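Local coordinates for thermospermine synthase (Medicago truncatula, PDB 6BQ4), which probably makes thermospermine by transferring the aminopropyl group of decarboxylated S-adenosylmethionine to spermidine, with release of S-methyl-5'-thioadenosine, at residues Val129-Asp134 against Asn162-Glu167. Residues are numbered along the deposited sequence; the frame is centred on the assembly and turned at random.
Sequences VMCDID and NDAKAE. With ADN (adenosine), chain C.
Cys131 packs against Ala164 and Glu167 at the C-terminal ends of parallel strands 127-132 and 157-161, the latter outermost in the chain's mixed sheet, where 129-134 binds the ribose of adenosine and 162-167 mainly the adenine edge. Cys131 SG stands anti to the backbone nitrogen (chi1 -178°), which carries it to 3.2 Å from Asn162 O and 3.6 Å from Glu167 CB. Asn162 N donates to Asp132 O at 3.3 Å, from above the carbonyl plane. Asp132 takes one ribose hydroxyl on each carboxylate oxygen, ADN O2' on OD1 (2.5 Å) and ADN O3' on OD2 (2.7 Å). OD1 also accepts from Asp134 N, closing an Asx turn, while Gly111 N reaches OD2. An alanine here takes away both oxygens, and the ribose would probably be held less firmly, with the turn freer to shift. Ile133 lays CG2 on the purine, 3.5 Å from ADN C5. Asp163 OD1 accepts from ADN N6 (2.8 Å) and caps helix 164-170 through Lys165 N, and Ala164 N donates to ADN N1 (3.0 Å). An acid gripping the ribose diol at the C-terminal end of the domain's second strand is characteristic of the Rossmann-like fold; an Asp at the adenine amine is common in AdoMet-type sites.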
ATOM      1  N   VAL A 129      42.689  -4.404   4.010  1.00 37.14           N
ATOM      2  CA  VAL A 129      42.401  -2.976   4.013  1.00 37.14           C
ATOM      3  C   VAL A 129      40.988  -2.720   3.515  1.00 40.08           C
ATOM      4  O   VAL A 129      40.651  -3.195   2.425  1.00 40.14           O
ATOM      5  CB  VAL A 129      43.360  -2.217   3.096  1.00 37.20           C
ATOM      6  CG1 VAL A 129      43.054  -0.716   3.070  1.00 36.10           C
ATOM      7  CG2 VAL A 129      44.801  -2.466   3.545  1.00 37.56           C
ATOM      8  N   MET A 130      40.161  -2.027   4.315  1.00 39.60           N
ATOM      9  CA  MET A 130      38.823  -1.535   3.898  1.00 42.24           C
ATOM     10  C   MET A 130      38.936  -0.050   3.653  1.00 41.70           C
ATOM     11  O   MET A 130      39.161   0.741   4.615  1.00 41.68           O
ATOM     12  CB  MET A 130      37.771  -1.775   4.981  1.00 44.45           C
ATOM     13  CG  MET A 130      36.354  -1.182   4.771  1.00 46.86           C
ATOM     14  SD  MET A 130      35.521  -1.002   6.380  1.00 54.32           S
ATOM     15  CE  MET A 130      35.632  -2.685   6.947  1.00 51.54           C
ATOM     16  N   CYS A 131      38.795   0.335   2.398  1.00 40.08           N
ATOM     17  CA  CYS A 131      38.900   1.752   2.014  1.00 41.21           C
ATOM     18  C   CYS A 131      37.580   2.325   1.574  1.00 41.13           C
ATOM     19  O   CYS A 131      37.205   2.180   0.395  1.00 42.23           O
ATOM     20  CB  CYS A 131      39.916   1.951   0.907  1.00 41.39           C
ATOM     21  SG  CYS A 131      40.107   3.692   0.435  1.00 42.50           S
ATOM     22  N   ASP A 132      36.849   2.909   2.534  1.00 41.64           N
ATOM     23  CA  ASP A 132      35.496   3.485   2.308  1.00 41.79           C
ATOM     24  C   ASP A 132      35.569   4.989   2.474  1.00 42.63           C
ATOM     25  O   ASP A 132      36.149   5.477   3.439  1.00 42.19           O
ATOM     26  CB  ASP A 132      34.475   2.913   3.304  1.00 41.99           C
ATOM     27  CG  ASP A 132      33.036   3.018   2.788  1.00 42.37           C
ATOM     28  OD1 ASP A 132      32.542   4.162   2.647  1.00 41.67           O
ATOM     29  OD2 ASP A 132      32.424   1.961   2.499  1.00 38.73           O
ATOM     30  N   ILE A 133      34.951   5.703   1.558  1.00 42.32           N
ATOM     31  CA  ILE A 133      34.976   7.149   1.540  1.00 44.13           C
ATOM     32  C   ILE A 133      34.145   7.818   2.655  1.00 46.70           C
ATOM     33  O   ILE A 133      34.319   9.020   2.951  1.00 45.47           O
ATOM     34  CB  ILE A 133      34.508   7.652   0.162  1.00 44.53           C
ATOM     35  CG1 ILE A 133      34.930   9.100  -0.058  1.00 45.12           C
ATOM     36  CG2 ILE A 133      33.008   7.470  -0.035  1.00 44.72           C
ATOM     37  CD1 ILE A 133      34.408   9.671  -1.361  1.00 46.58           C
ATOM     38  N   ASP A 134      33.238   7.056   3.277  1.00 45.06           N
ATOM     39  CA  ASP A 134      32.314   7.611   4.260  1.00 42.38           C
ATOM     40  C   ASP A 134      32.507   7.080   5.674  1.00 41.58           C
ATOM     41  O   ASP A 134      31.999   6.007   6.049  1.00 37.87           O
ATOM     42  CB  ASP A 134      30.897   7.326   3.753  1.00 42.82           C
ATOM     43  CG  ASP A 134      29.811   8.080   4.525  1.00 42.72           C
ATOM     44  OD1 ASP A 134      30.100   8.568   5.665  1.00 43.16           O
ATOM     45  OD2 ASP A 134      28.687   8.171   3.989  1.00 42.14           O
ATOM     46  N   ASN A 162      38.896   7.113   2.698  1.00 44.28           N
ATOM     47  CA  ASN A 162      39.346   7.849   1.531  1.00 44.10           C
ATOM     48  C   ASN A 162      38.621   7.302   0.314  1.00 43.89           C
ATOM     49  O   ASN A 162      38.063   6.190   0.348  1.00 44.58           O
ATOM     50  CB  ASN A 162      40.879   7.723   1.384  1.00 46.09           C
ATOM     51  CG  ASN A 162      41.473   8.691   0.354  1.00 45.88           C
ATOM     52  OD1 ASN A 162      40.821   9.604  -0.122  1.00 45.43           O
ATOM     53  ND2 ASN A 162      42.704   8.433  -0.022  1.00 45.93           N
ATOM     54  N   ASP A 163      38.535   8.116  -0.719  1.00 43.06           N
ATOM     55  CA  ASP A 163      38.171   7.638  -2.030  1.00 45.54           C
ATOM     56  C   ASP A 163      39.192   6.533  -2.427  1.00 46.63           C
ATOM     57  O   ASP A 163      40.414   6.738  -2.350  1.00 46.34           O
ATOM     58  CB  ASP A 163      38.184   8.799  -3.013  1.00 46.45           C
ATOM     59  CG  ASP A 163      38.181   8.358  -4.452  1.00 49.66           C
ATOM     60  OD1 ASP A 163      37.670   7.269  -4.758  1.00 45.50           O
ATOM     61  OD2 ASP A 163      38.697   9.102  -5.291  1.00 57.26           O
ATOM     62  N   ALA A 164      38.683   5.364  -2.847  1.00 44.32           N
ATOM     63  CA  ALA A 164      39.564   4.202  -3.130  1.00 44.97           C
ATOM     64  C   ALA A 164      40.456   4.459  -4.326  1.00 44.85           C
ATOM     65  O   ALA A 164      41.535   3.878  -4.408  1.00 46.58           O
ATOM     66  CB  ALA A 164      38.778   2.930  -3.347  1.00 42.61           C
ATOM     67  N   LYS A 165      40.012   5.301  -5.259  1.00 47.83           N
ATOM     68  CA  LYS A 165      40.814   5.619  -6.452  1.00 50.26           C
ATOM     69  C   LYS A 165      42.074   6.376  -6.007  1.00 47.35           C
ATOM     70  O   LYS A 165      43.186   6.006  -6.353  1.00 47.65           O
ATOM     71  CB  LYS A 165      40.020   6.445  -7.490  1.00 54.55           C
ATOM     72  CG  LYS A 165      40.891   7.020  -8.644  1.00 58.34           C
ATOM     73  CD  LYS A 165      40.283   6.837 -10.050  1.00 62.24           C
ATOM     74  CE  LYS A 165      39.843   8.133 -10.728  1.00 66.08           C
ATOM     75  NZ  LYS A 165      40.977   9.040 -11.049  1.00 66.79           N
ATOM     76  N   ALA A 166      41.857   7.404  -5.202  1.00 47.61           N
ATOM     77  CA  ALA A 166      42.953   8.222  -4.640  1.00 47.37           C
ATOM     78  C   ALA A 166      43.872   7.377  -3.770  1.00 46.27           C
ATOM     79  O   ALA A 166      45.059   7.489  -3.871  1.00 44.28           O
ATOM     80  CB  ALA A 166      42.371   9.371  -3.845  1.00 46.56           C
ATOM     81  N   GLU A 167      43.300   6.526  -2.911  1.00 45.94           N
ATOM     82  CA  GLU A 167      44.077   5.675  -2.038  1.00 46.00           C
ATOM     83  C   GLU A 167      44.984   4.709  -2.814  1.00 48.60           C
ATOM     84  O   GLU A 167      46.183   4.593  -2.507  1.00 46.91           O
ATOM     85  CB  GLU A 167      43.158   4.886  -1.095  1.00 44.33           C
ATOM     86  CG  GLU A 167      43.897   4.026  -0.109  1.00 46.29           C
ATOM     87  CD  GLU A 167      44.719   4.842   0.909  1.00 49.66           C
ATOM     88  OE1 GLU A 167      44.533   6.060   0.994  1.00 50.84           O
ATOM     89  OE2 GLU A 167      45.459   4.242   1.686  1.00 51.48           O
TER
HETATM   90  O5' ADN C 401      28.088   2.288  -1.717  1.00 45.93           O
HETATM   91  C5' ADN C 401      28.719   1.215  -1.077  1.00 41.42           C
HETATM   92  C4' ADN C 401      29.874   1.756  -0.279  1.00 43.12           C
HETATM   93  O4' ADN C 401      30.817   2.365  -1.121  1.00 40.99           O
HETATM   94  C3' ADN C 401      29.419   2.830   0.663  1.00 41.36           C
HETATM   95  O3' ADN C 401      29.813   2.411   1.944  1.00 44.15           O
HETATM   96  C2' ADN C 401      30.159   4.051   0.193  1.00 41.06           C
HETATM   97  O2' ADN C 401      30.553   4.842   1.268  1.00 43.13           O
HETATM   98  C1' ADN C 401      31.357   3.476  -0.489  1.00 41.17           C
HETATM   99  N9  ADN C 401      31.934   4.333  -1.523  1.00 38.68           N
HETATM  100  C8  ADN C 401      31.321   5.092  -2.403  1.00 39.71           C
HETATM  101  N7  ADN C 401      32.182   5.725  -3.194  1.00 40.22           N
HETATM  102  C5  ADN C 401      33.381   5.340  -2.822  1.00 38.97           C
HETATM  103  C6  ADN C 401      34.754   5.613  -3.205  1.00 40.23           C
HETATM  104  N6  ADN C 401      35.011   6.434  -4.211  1.00 41.08           N
HETATM  105  N1  ADN C 401      35.735   5.018  -2.534  1.00 38.79           N
HETATM  106  C2  ADN C 401      35.501   4.194  -1.537  1.00 40.63           C
HETATM  107  N3  ADN C 401      34.282   3.895  -1.132  1.00 35.63           N
HETATM  108  C4  ADN C 401      33.213   4.429  -1.718  1.00 38.08           C